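Local coordinates for Oxidored_FMN domain-containing protein ([Pseudomonas] geniculata N1, PDB 6L6J), which is a 6-hydroxypseudooxynicotine amine oxidase that holds FMN, a [4Fe-4S] cluster and ADP in a single chain, at residues A[167-172]-A[206-211]; A[220-225]-A[253-258]; A[388-393]-A[472-477]; A[406-411]-A[453-458]. All coordinates share one frame; numbering follows the deposited sequence.

Contact 1 of 4, residues A[167-172]-A[206-211]; sequences VYVYCA and ETLSDV. With FMN (flavin mononucleotide), chain B.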
# COMPACT_ATOMS: atom_id res chain seq x y z
N VAL A 167 13.18 -20.54 -3.99
CA VAL A 167 13.40 -19.93 -5.33
C VAL A 167 12.08 -20.05 -6.09
O VAL A 167 11.59 -21.19 -6.17
CB VAL A 167 14.57 -20.63 -6.04
CG1 VAL A 167 14.79 -20.17 -7.46
CG2 VAL A 167 15.86 -20.47 -5.24
N TYR A 168 11.54 -18.94 -6.61
CA TYR A 168 10.16 -18.87 -7.19
C TYR A 168 10.18 -19.09 -8.71
O TYR A 168 11.24 -18.88 -9.39
CB TYR A 168 9.45 -17.54 -6.88
CG TYR A 168 8.65 -17.51 -5.60
CD1 TYR A 168 9.26 -17.30 -4.37
CD2 TYR A 168 7.28 -17.64 -5.61
CE1 TYR A 168 8.52 -17.22 -3.19
CE2 TYR A 168 6.53 -17.55 -4.45
CZ TYR A 168 7.15 -17.36 -3.23
OH TYR A 168 6.39 -17.32 -2.08
N VAL A 169 9.04 -19.56 -9.23
CA VAL A 169 8.67 -19.49 -10.67
C VAL A 169 7.43 -18.60 -10.73
O VAL A 169 6.42 -18.94 -10.09
CB VAL A 169 8.42 -20.90 -11.26
CG1 VAL A 169 7.46 -20.88 -12.43
CG2 VAL A 169 9.73 -21.56 -11.67
N TYR A 170 7.51 -17.45 -11.39
CA TYR A 170 6.52 -16.36 -11.20
C TYR A 170 5.57 -16.34 -12.39
O TYR A 170 6.01 -16.10 -13.54
CB TYR A 170 7.22 -15.01 -11.06
CG TYR A 170 6.30 -13.85 -10.86
CD1 TYR A 170 5.44 -13.81 -9.78
CD2 TYR A 170 6.32 -12.76 -11.71
CE1 TYR A 170 4.60 -12.72 -9.56
CE2 TYR A 170 5.50 -11.66 -11.49
CZ TYR A 170 4.64 -11.64 -10.42
OH TYR A 170 3.82 -10.59 -10.19
N CYS A 171 4.29 -16.57 -12.10
CA CYS A 171 3.21 -16.56 -13.11
C CYS A 171 1.95 -15.93 -12.51
O CYS A 171 1.02 -16.67 -12.23
CB CYS A 171 2.94 -17.98 -13.60
SG CYS A 171 1.70 -18.03 -14.91
N ALA A 172 1.96 -14.61 -12.35
CA ALA A 172 0.93 -13.85 -11.60
C ALA A 172 0.92 -12.38 -12.02
O ALA A 172 1.70 -12.03 -12.90
CB ALA A 172 1.16 -13.98 -10.11
N GLU A 206 7.65 -26.55 -18.31
CA GLU A 206 9.07 -26.74 -18.74
C GLU A 206 10.03 -25.89 -17.88
O GLU A 206 11.13 -26.35 -17.59
CB GLU A 206 9.25 -26.35 -20.21
CG GLU A 206 8.66 -27.35 -21.18
CD GLU A 206 8.91 -26.98 -22.63
OE1 GLU A 206 9.08 -25.78 -22.91
OE2 GLU A 206 8.95 -27.89 -23.47
N THR A 207 9.64 -24.69 -17.50
CA THR A 207 10.46 -23.79 -16.65
C THR A 207 10.58 -24.43 -15.26
O THR A 207 11.72 -24.78 -14.85
CB THR A 207 9.89 -22.37 -16.68
OG1 THR A 207 10.00 -21.92 -18.03
CG2 THR A 207 10.63 -21.39 -15.79
N LEU A 208 9.44 -24.60 -14.59
CA LEU A 208 9.30 -25.17 -13.21
C LEU A 208 10.19 -26.40 -13.03
O LEU A 208 10.93 -26.46 -12.00
CB LEU A 208 7.84 -25.53 -12.99
CG LEU A 208 7.52 -26.16 -11.64
CD1 LEU A 208 7.93 -25.22 -10.51
CD2 LEU A 208 6.04 -26.51 -11.54
N SER A 209 10.09 -27.35 -13.98
CA SER A 209 10.92 -28.58 -14.06
C SER A 209 12.41 -28.22 -14.15
O SER A 209 13.21 -28.91 -13.48
CB SER A 209 10.49 -29.43 -15.23
OG SER A 209 11.50 -30.36 -15.62
N ASP A 210 12.79 -27.21 -14.96
CA ASP A 210 14.23 -26.84 -15.14
C ASP A 210 14.80 -26.32 -13.82
O ASP A 210 15.93 -26.69 -13.49
CB ASP A 210 14.43 -25.83 -16.26
CG ASP A 210 14.21 -26.46 -17.62
OD1 ASP A 210 13.95 -27.68 -17.65
OD2 ASP A 210 14.26 -25.71 -18.62
N VAL A 211 14.02 -25.52 -13.10
CA VAL A 211 14.45 -24.88 -11.84
C VAL A 211 14.52 -25.96 -10.74
O VAL A 211 15.49 -25.98 -9.95
CB VAL A 211 13.49 -23.74 -11.46
CG1 VAL A 211 13.94 -23.06 -10.18
CG2 VAL A 211 13.33 -22.71 -12.57
N1 FMN B . 3.47 -9.18 -5.51
C2 FMN B . 4.42 -9.77 -6.31
O2 FMN B . 4.19 -10.91 -6.71
N3 FMN B . 5.58 -9.21 -6.66
C4 FMN B . 5.91 -7.98 -6.23
O4 FMN B . 6.98 -7.46 -6.56
C4A FMN B . 4.94 -7.24 -5.38
N5 FMN B . 5.20 -5.99 -4.92
C5A FMN B . 4.32 -5.39 -4.09
C6 FMN B . 4.62 -4.14 -3.56
C7 FMN B . 3.72 -3.55 -2.69
C7M FMN B . 4.02 -2.19 -2.18
C8 FMN B . 2.48 -4.23 -2.30
C8M FMN B . 1.47 -3.59 -1.39
C9 FMN B . 2.17 -5.46 -2.82
C9A FMN B . 3.04 -6.09 -3.69
N10 FMN B . 2.77 -7.37 -4.19
C10 FMN B . 3.69 -7.95 -5.02
C1' FMN B . 1.52 -8.13 -3.84
C2' FMN B . 1.67 -8.79 -2.48
O2' FMN B . 2.66 -9.80 -2.62
C3' FMN B . 0.40 -9.43 -2.00
O3' FMN B . 0.06 -10.50 -2.88
C4' FMN B . -0.78 -8.47 -1.89
O4' FMN B . -0.36 -7.22 -1.29
C5' FMN B . -1.94 -9.09 -1.12
O5' FMN B . -1.49 -9.38 0.19
P FMN B . -1.74 -8.32 1.39
O1P FMN B . -3.24 -8.22 1.55
O2P FMN B . -1.04 -8.97 2.54
O3P FMN B . -1.10 -7.03 0.94
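Val-169 lies level with Leu-208, their CA atoms 6.3 Å apart, where strand 167-171 runs antiparallel to helix 206-211 with axes 9.2 Å apart. This is strand-on-helix packing in a TIM barrel. Strand 166-171 is the fourth of eight parallel strands, and helix 197-215 lies on the outside of the barrel. The contact is buried and apolar, with no hydrogen bond across it. Val-169 is its centre. Its CG1 is roughly anti to the backbone N (chi1 153°), which leaves CG2 anti to the carbonyl carbon and facing the helix. That CG2 branch meets CG2 of Val-211 at 3.9 Å, and it also touches CA and CD1 of Leu-208 and CG2 of Thr-207. The hydroxyl of Thr-207 bonds back to Leu-203 O in its own helix. Alternate residues of the strand turn the other way, into the barrel. There Tyr-170 reaches the flavin, its ring extended away from its own backbone N (chi1 -179°). CE1 lies 3.4 Å from FMN O2, approached obliquely. Ala-172 N sits over the ring centre, 4.2 Å above the plane, and OH is hydrogen-bonded to His-173 ND1. An alanine at Tyr-170 would remove this ring, and would probably leave His-173 ND1 without its hydroxyl partner and open a gap beside FMN O2. Two residues earlier in the strand, Val-167 CG1 touches Val-211 CG1 at 4.1 Å.

Contact 2 of 4, residues A[220-225]-A[253-258]; sequences AVAVRF and PDLWDV. With FMN (flavin mononucleotide), chain B.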
# COMPACT_ATOMS: atom_id res chain seq x y z
N ALA A 220 13.77 -25.20 -1.81
CA ALA A 220 12.36 -25.37 -2.19
C ALA A 220 12.09 -24.56 -3.47
O ALA A 220 12.67 -23.46 -3.61
CB ALA A 220 11.46 -24.94 -1.06
N VAL A 221 11.28 -25.08 -4.39
CA VAL A 221 10.87 -24.36 -5.63
C VAL A 221 9.40 -23.97 -5.49
O VAL A 221 8.55 -24.88 -5.46
CB VAL A 221 11.08 -25.23 -6.86
CG1 VAL A 221 10.76 -24.47 -8.13
CG2 VAL A 221 12.49 -25.80 -6.86
N ALA A 222 9.12 -22.67 -5.34
CA ALA A 222 7.75 -22.14 -5.14
C ALA A 222 7.15 -21.73 -6.49
O ALA A 222 7.88 -21.36 -7.39
CB ALA A 222 7.79 -20.98 -4.17
N VAL A 223 5.83 -21.82 -6.63
CA VAL A 223 5.13 -21.15 -7.77
C VAL A 223 4.24 -20.08 -7.16
O VAL A 223 3.38 -20.44 -6.32
CB VAL A 223 4.32 -22.14 -8.63
CG1 VAL A 223 3.75 -21.45 -9.86
CG2 VAL A 223 5.18 -23.31 -9.08
N ARG A 224 4.44 -18.82 -7.56
CA ARG A 224 3.40 -17.79 -7.35
C ARG A 224 2.48 -17.87 -8.56
O ARG A 224 3.00 -17.84 -9.70
CB ARG A 224 4.01 -16.42 -7.11
CG ARG A 224 2.97 -15.38 -6.74
CD ARG A 224 2.67 -15.20 -5.26
NE ARG A 224 2.75 -13.79 -4.91
CZ ARG A 224 2.04 -13.17 -3.99
NH1 ARG A 224 1.13 -13.80 -3.27
NH2 ARG A 224 2.22 -11.87 -3.80
N PHE A 225 1.18 -18.08 -8.34
CA PHE A 225 0.21 -18.28 -9.45
C PHE A 225 -1.08 -17.51 -9.16
O PHE A 225 -1.68 -17.72 -8.10
CB PHE A 225 -0.03 -19.77 -9.72
CG PHE A 225 -1.03 -20.05 -10.81
CD1 PHE A 225 -0.83 -19.57 -12.10
CD2 PHE A 225 -2.18 -20.79 -10.56
CE1 PHE A 225 -1.75 -19.80 -13.10
CE2 PHE A 225 -3.10 -21.03 -11.57
CZ PHE A 225 -2.89 -20.53 -12.84
N PRO A 253 5.60 -28.53 -7.63
CA PRO A 253 6.35 -27.62 -6.76
C PRO A 253 6.29 -28.04 -5.29
O PRO A 253 5.46 -28.87 -4.91
CB PRO A 253 5.65 -26.27 -6.97
CG PRO A 253 4.21 -26.66 -7.25
CD PRO A 253 4.27 -28.00 -7.97
N ASP A 254 7.15 -27.44 -4.49
CA ASP A 254 7.28 -27.67 -3.03
C ASP A 254 6.29 -26.74 -2.31
O ASP A 254 5.94 -27.03 -1.15
CB ASP A 254 8.73 -27.45 -2.59
CG ASP A 254 9.72 -28.37 -3.29
OD1 ASP A 254 9.53 -29.59 -3.21
OD2 ASP A 254 10.68 -27.86 -3.92
N LEU A 255 5.89 -25.65 -2.96
CA LEU A 255 4.97 -24.63 -2.39
C LEU A 255 4.15 -24.03 -3.53
O LEU A 255 4.74 -23.70 -4.59
CB LEU A 255 5.81 -23.55 -1.69
CG LEU A 255 5.08 -22.33 -1.11
CD1 LEU A 255 4.46 -22.62 0.25
CD2 LEU A 255 6.04 -21.15 -0.94
N TRP A 256 2.83 -23.93 -3.33
CA TRP A 256 1.91 -23.10 -4.14
C TRP A 256 1.70 -21.77 -3.42
O TRP A 256 1.11 -21.79 -2.31
CB TRP A 256 0.59 -23.82 -4.37
CG TRP A 256 0.70 -24.92 -5.37
CD1 TRP A 256 0.87 -26.25 -5.13
CD2 TRP A 256 0.63 -24.78 -6.80
NE1 TRP A 256 0.92 -26.94 -6.31
CE2 TRP A 256 0.79 -26.07 -7.35
CE3 TRP A 256 0.44 -23.70 -7.67
CZ2 TRP A 256 0.77 -26.30 -8.72
CZ3 TRP A 256 0.42 -23.93 -9.03
CH2 TRP A 256 0.58 -25.22 -9.54
N ASP A 257 2.15 -20.66 -4.02
CA ASP A 257 1.81 -19.28 -3.57
C ASP A 257 0.70 -18.72 -4.47
O ASP A 257 1.00 -18.46 -5.67
CB ASP A 257 3.05 -18.37 -3.55
CG ASP A 257 2.79 -17.02 -2.91
OD1 ASP A 257 1.60 -16.61 -2.83
OD2 ASP A 257 3.75 -16.40 -2.47
N VAL A 258 -0.52 -18.55 -3.95
CA VAL A 258 -1.73 -18.34 -4.82
C VAL A 258 -2.49 -17.07 -4.41
O VAL A 258 -2.77 -16.85 -3.20
CB VAL A 258 -2.66 -19.57 -4.90
CG1 VAL A 258 -2.00 -20.71 -5.67
CG2 VAL A 258 -3.16 -20.02 -3.53
N1 FMN B . 3.47 -9.18 -5.51
C2 FMN B . 4.42 -9.77 -6.31
O2 FMN B . 4.19 -10.91 -6.71
N3 FMN B . 5.58 -9.21 -6.66
C4 FMN B . 5.91 -7.98 -6.23
O4 FMN B . 6.98 -7.46 -6.56
C4A FMN B . 4.94 -7.24 -5.38
N5 FMN B . 5.20 -5.99 -4.92
C5A FMN B . 4.32 -5.39 -4.09
C6 FMN B . 4.62 -4.14 -3.56
C7 FMN B . 3.72 -3.55 -2.69
C7M FMN B . 4.02 -2.19 -2.18
C8 FMN B . 2.48 -4.23 -2.30
C8M FMN B . 1.47 -3.59 -1.39
C9 FMN B . 2.17 -5.46 -2.82
C9A FMN B . 3.04 -6.09 -3.69
N10 FMN B . 2.77 -7.37 -4.19
C10 FMN B . 3.69 -7.95 -5.02
C1' FMN B . 1.52 -8.13 -3.84
C2' FMN B . 1.67 -8.79 -2.48
O2' FMN B . 2.66 -9.80 -2.62
C3' FMN B . 0.40 -9.43 -2.00
O3' FMN B . 0.06 -10.50 -2.88
C4' FMN B . -0.78 -8.47 -1.89
O4' FMN B . -0.36 -7.22 -1.29
C5' FMN B . -1.94 -9.09 -1.12
O5' FMN B . -1.49 -9.38 0.19
P FMN B . -1.74 -8.32 1.39
O1P FMN B . -3.24 -8.22 1.55
O2P FMN B . -1.04 -8.97 2.54
O3P FMN B . -1.10 -7.03 0.94
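A beta-alpha-beta unit of the TIM barrel pairs Arg-224 with Asp-257 at the FMN site. Strands 220-229 and 255-261 are its parallel neighbours, the fifth and sixth of the barrel. Backbone bonds join them: Val-223 N to Leu-255 O, Asp-257 N to Val-223 O, and Phe-225 N to Asp-257 O. Before the regular pairing, Asp-254 grips Val-221 twice. Its OD2 takes Val-221 N at 2.9 Å on the anti lone pair, and its own N donates to Val-221 O. Arg-224 and Asp-257 turn into the barrel. Arg-224 NH1 forms a salt bridge to Asp-257 OD1 at 2.9 Å. The other oxygen, OD2, is hydrogen-bonded to Tyr-168 OH. With the guanidinium held this way, Arg-224 NH2 donates to FMN O3' at 2.7 Å and weakly to FMN N1. A leucine in place of Arg-224 would probably leave Asp-257 without its ion-pair mate and the ribityl O3' without this donor. Phe-225, Trp-256 and Val-223 turn to the outer face. There Val-223 splits its branches: CG1 touches Trp-256 CZ3, and CG2 rests 3.7 Å from Pro-253 CB.

Contact 3 of 4, residues A[388-393]-A[472-477]; sequences DASILV and FEADHV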
# COMPACT_ATOMS: atom_id res chain seq x y z
N ASP A 388 13.02 13.55 32.52
CA ASP A 388 12.15 14.45 33.33
C ASP A 388 11.62 15.59 32.45
O ASP A 388 10.76 16.35 32.94
CB ASP A 388 12.89 15.02 34.54
CG ASP A 388 13.15 14.00 35.64
OD1 ASP A 388 12.24 13.16 35.90
OD2 ASP A 388 14.27 14.03 36.22
N ALA A 389 12.12 15.74 31.22
CA ALA A 389 11.68 16.78 30.27
C ALA A 389 10.21 16.55 29.90
O ALA A 389 9.83 15.38 29.68
CB ALA A 389 12.55 16.79 29.03
N SER A 390 9.42 17.63 29.82
CA SER A 390 7.97 17.61 29.52
C SER A 390 7.71 18.25 28.14
O SER A 390 8.35 19.29 27.82
CB SER A 390 7.16 18.24 30.63
OG SER A 390 6.90 19.61 30.38
N ILE A 391 6.80 17.64 27.37
CA ILE A 391 6.35 18.10 26.02
C ILE A 391 4.82 18.27 26.00
O ILE A 391 4.09 17.32 26.36
CB ILE A 391 6.84 17.12 24.92
CG1 ILE A 391 8.37 17.00 24.89
CG2 ILE A 391 6.28 17.53 23.56
CD1 ILE A 391 8.92 15.82 25.63
N LEU A 392 4.33 19.43 25.57
CA LEU A 392 2.89 19.68 25.30
C LEU A 392 2.65 19.53 23.79
O LEU A 392 3.27 20.28 23.01
CB LEU A 392 2.49 21.08 25.78
CG LEU A 392 1.01 21.45 25.61
CD1 LEU A 392 0.09 20.38 26.16
CD2 LEU A 392 0.70 22.78 26.29
N VAL A 393 1.79 18.59 23.41
CA VAL A 393 1.35 18.38 22.00
C VAL A 393 -0.06 18.97 21.86
O VAL A 393 -0.98 18.54 22.57
CB VAL A 393 1.40 16.89 21.61
CG1 VAL A 393 0.81 16.64 20.24
CG2 VAL A 393 2.82 16.35 21.68
N PHE A 472 1.47 26.53 31.09
CA PHE A 472 1.81 25.10 31.28
C PHE A 472 3.33 24.93 31.48
O PHE A 472 3.77 23.93 32.09
CB PHE A 472 1.29 24.29 30.08
CG PHE A 472 1.27 22.79 30.26
CD1 PHE A 472 2.40 22.03 30.00
CD2 PHE A 472 0.12 22.14 30.67
CE1 PHE A 472 2.39 20.65 30.16
CE2 PHE A 472 0.10 20.76 30.82
CZ PHE A 472 1.24 20.02 30.57
N GLU A 473 4.12 25.87 30.94
CA GLU A 473 5.61 25.89 31.02
C GLU A 473 6.19 24.50 30.68
O GLU A 473 7.06 24.01 31.41
CB GLU A 473 6.04 26.37 32.41
CG GLU A 473 6.25 27.88 32.50
CD GLU A 473 5.83 28.52 33.82
OE1 GLU A 473 5.96 27.86 34.88
OE2 GLU A 473 5.36 29.68 33.78
N ALA A 474 5.75 23.89 29.57
CA ALA A 474 6.43 22.71 28.98
C ALA A 474 7.84 23.10 28.54
O ALA A 474 8.08 24.31 28.28
CB ALA A 474 5.64 22.17 27.81
N ASP A 475 8.75 22.12 28.46
CA ASP A 475 10.15 22.32 27.97
C ASP A 475 10.14 22.48 26.45
O ASP A 475 11.07 23.10 25.91
CB ASP A 475 11.05 21.16 28.40
CG ASP A 475 11.40 21.19 29.87
OD1 ASP A 475 12.03 22.17 30.28
OD2 ASP A 475 11.01 20.25 30.59
N HIS A 476 9.12 21.94 25.79
CA HIS A 476 9.00 21.89 24.31
C HIS A 476 7.53 21.81 23.92
O HIS A 476 6.84 20.94 24.47
CB HIS A 476 9.82 20.71 23.77
CG HIS A 476 9.85 20.64 22.28
ND1 HIS A 476 10.39 21.64 21.51
CD2 HIS A 476 9.37 19.72 21.41
CE1 HIS A 476 10.26 21.33 20.23
NE2 HIS A 476 9.64 20.16 20.15
N VAL A 477 7.07 22.66 23.00
CA VAL A 477 5.67 22.63 22.47
C VAL A 477 5.72 22.13 21.02
O VAL A 477 6.47 22.74 20.22
CB VAL A 477 4.99 24.01 22.51
CG1 VAL A 477 3.58 23.94 21.94
CG2 VAL A 477 4.98 24.60 23.92
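Leu-392 and Ala-474 form the close-packed part of this contact, CB to CB at 3.9 Å. Leu-392 is on a strand of the parallel sheet of the Rossmann-like domain, which binds ADP; Ala-474 is in the loop leading into the neighbouring strand. Strands 390-394 and 476-479 are adjacent in the sheet, with strand 413-417 on the other side of 390-394. The backbones join through Leu-392 N and His-476 O, 3.1 Å apart. Leu-392 also lies close to Leu-464, an ADP-binding residue. On the opposite face of the sheet, Ile-391 CG1 packs on His-476 CB. The imidazole then leads to partners beyond the pair: ND1 to Ser-640 OG, NE2 to Glu-642 OE1, and a ring stack with Tyr-667. The solvent side is looser. Phe-472 is exposed, although Leu-392 CD2 lies over one face of its ring, 4.0 Å from CG. Asp-475 is exposed too, but it is firmly engaged. Its CG is turned beside its own backbone N (chi1 -74°), which brings OD2 to Ser-390 N. Asp-475 OD2 takes Ser-390 N at 3.2 Å, nearly straight at 169°, on the anti lone pair. Asp-475 N separately holds Ser-390 O at 2.9 Å, and His-476 N adds a weak bond to the same oxygen. The double grip is consistent with Asp-475 helping to fix how the chains line up before the backbone pairing at Leu-392.

Contact 4 of 4, residues A[406-411]-A[453-458]; sequences TLAKRG and MPNVSM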
# COMPACT_ATOMS: atom_id res chain seq x y z
N THR A 406 5.42 8.60 20.19
CA THR A 406 6.88 8.42 19.98
C THR A 406 7.66 8.95 21.19
O THR A 406 8.49 8.20 21.73
CB THR A 406 7.35 9.08 18.67
OG1 THR A 406 6.61 8.52 17.59
CG2 THR A 406 8.83 8.87 18.42
N LEU A 407 7.37 10.17 21.63
CA LEU A 407 7.99 10.79 22.83
C LEU A 407 7.68 9.92 24.07
O LEU A 407 8.63 9.58 24.80
CB LEU A 407 7.46 12.22 22.98
CG LEU A 407 7.81 13.17 21.83
CD1 LEU A 407 6.99 14.44 21.91
CD2 LEU A 407 9.30 13.48 21.83
N ALA A 408 6.41 9.54 24.28
CA ALA A 408 5.97 8.67 25.40
C ALA A 408 6.88 7.44 25.47
O ALA A 408 7.35 7.14 26.59
CB ALA A 408 4.52 8.28 25.26
N LYS A 409 7.12 6.78 24.33
CA LYS A 409 7.86 5.48 24.23
C LYS A 409 9.32 5.68 24.63
O LYS A 409 9.87 4.79 25.27
CB LYS A 409 7.84 4.92 22.81
CG LYS A 409 6.50 4.38 22.33
CD LYS A 409 6.59 3.03 21.66
CE LYS A 409 7.49 3.02 20.45
NZ LYS A 409 7.27 1.80 19.64
N ARG A 410 9.91 6.82 24.25
CA ARG A 410 11.32 7.17 24.58
C ARG A 410 11.45 7.40 26.08
O ARG A 410 12.57 7.23 26.60
CB ARG A 410 11.77 8.42 23.82
CG ARG A 410 11.80 8.27 22.31
CD ARG A 410 12.35 9.52 21.65
NE ARG A 410 13.73 9.72 22.04
CZ ARG A 410 14.43 10.83 21.84
NH1 ARG A 410 13.89 11.87 21.22
NH2 ARG A 410 15.69 10.88 22.26
N GLY A 411 10.35 7.81 26.72
CA GLY A 411 10.19 7.89 28.19
C GLY A 411 9.92 9.31 28.69
O GLY A 411 9.86 9.49 29.92
N MET A 453 -0.08 4.42 29.52
CA MET A 453 1.30 4.89 29.83
C MET A 453 1.22 5.98 30.89
O MET A 453 0.56 6.99 30.67
CB MET A 453 2.00 5.45 28.59
CG MET A 453 2.02 4.49 27.42
SD MET A 453 2.91 5.13 25.99
CE MET A 453 3.66 3.62 25.38
N PRO A 454 1.90 5.82 32.04
CA PRO A 454 1.73 6.74 33.16
C PRO A 454 2.37 8.11 32.89
O PRO A 454 1.98 9.07 33.51
CB PRO A 454 2.41 6.02 34.33
CG PRO A 454 3.49 5.17 33.65
CD PRO A 454 2.90 4.78 32.31
N ASN A 455 3.32 8.16 31.95
CA ASN A 455 4.03 9.41 31.56
C ASN A 455 3.21 10.24 30.56
O ASN A 455 3.69 11.33 30.23
CB ASN A 455 5.44 9.12 31.01
CG ASN A 455 5.50 8.06 29.94
OD1 ASN A 455 4.75 7.10 29.97
ND2 ASN A 455 6.44 8.21 29.01
N VAL A 456 2.04 9.77 30.12
CA VAL A 456 1.14 10.50 29.17
C VAL A 456 -0.12 10.99 29.92
O VAL A 456 -0.74 10.19 30.65
CB VAL A 456 0.74 9.63 27.96
CG1 VAL A 456 -0.33 10.31 27.10
CG2 VAL A 456 1.94 9.27 27.11
N SER A 457 -0.49 12.26 29.69
CA SER A 457 -1.77 12.89 30.10
C SER A 457 -2.54 13.29 28.85
O SER A 457 -1.95 13.96 27.97
CB SER A 457 -1.53 14.07 31.01
OG SER A 457 -0.68 13.68 32.08
N MET A 458 -3.80 12.88 28.76
CA MET A 458 -4.66 13.08 27.57
C MET A 458 -5.85 13.97 27.96
O MET A 458 -6.62 13.55 28.81
CB MET A 458 -5.13 11.72 27.04
CG MET A 458 -3.97 10.76 26.82
SD MET A 458 -4.40 9.29 25.85
CE MET A 458 -4.68 9.99 24.23
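Asn-455 ND2 is shared by two carbonyl oxygens, Ala-408 O across the contact and Tyr-412 O just after the helix. The bond to Ala-408 O is 2.8 Å long, with an N-H...O angle of 145°. It lies in the carbonyl plane, on a lone pair, and the oxygen is almost in the amide plane of Asn-455. CG of Asn-455 sits between its own backbone N and carbonyl carbon (chi1 50°), which points ND2 at the helix end. Its backbone is held in a type I turn from Met-453 to Val-456, closed by Val-456 N to Met-453 O. The contact belongs to the Rossmann-like domain. The start of helix 398-410 is part of what is probably a GxGxxG-type turn at the ADP, and strand 456-459 is the outermost strand of the parallel sheet. The helix ends in a Schellman motif at Gly-411, where phi is positive. A side chain there would collide with the Arg-410 carbonyl oxygen, which by itself accounts for the glycine. Beside the amide, Ala-408 CB is the apolar centre. It meets Met-453 SD at 3.6 Å on the turn and also CG2 of Val-456 on the strand. The bend at the end of Met-453 carries CE on to Lys-409 CG, 4.2 Å away at the partly exposed rim. Lys-409 itself directs NZ to Glu-379 O. The chemistry implies an uncharged tie: one amide nitrogen donates to two backbone carbonyls, and so joins the helix end to the edge strand.

From the N terminus, contact 1 closes a loop of 33 residues between the fourth barrel strand and an outer helix. Contact 2 follows in series, closing the next strand crossover. The two meet in one wall of the barrel: Val-169 N probably bonds to Ala-222 O, Leu-208 packs on Val-223, and both reach FMN. Far along the chain, contact 3 opens at residue 388 and closes a long loop at residue 477. Contact 4 lies wholly within that loop, and Ile-391 touches Leu-407 between them. Contact 3 joins the middle strand of the Rossmann-like sheet to its neighbour; contact 4 ties a helix to the sheet's edge. The centres of contacts 1 and 3 are about 58 Å apart.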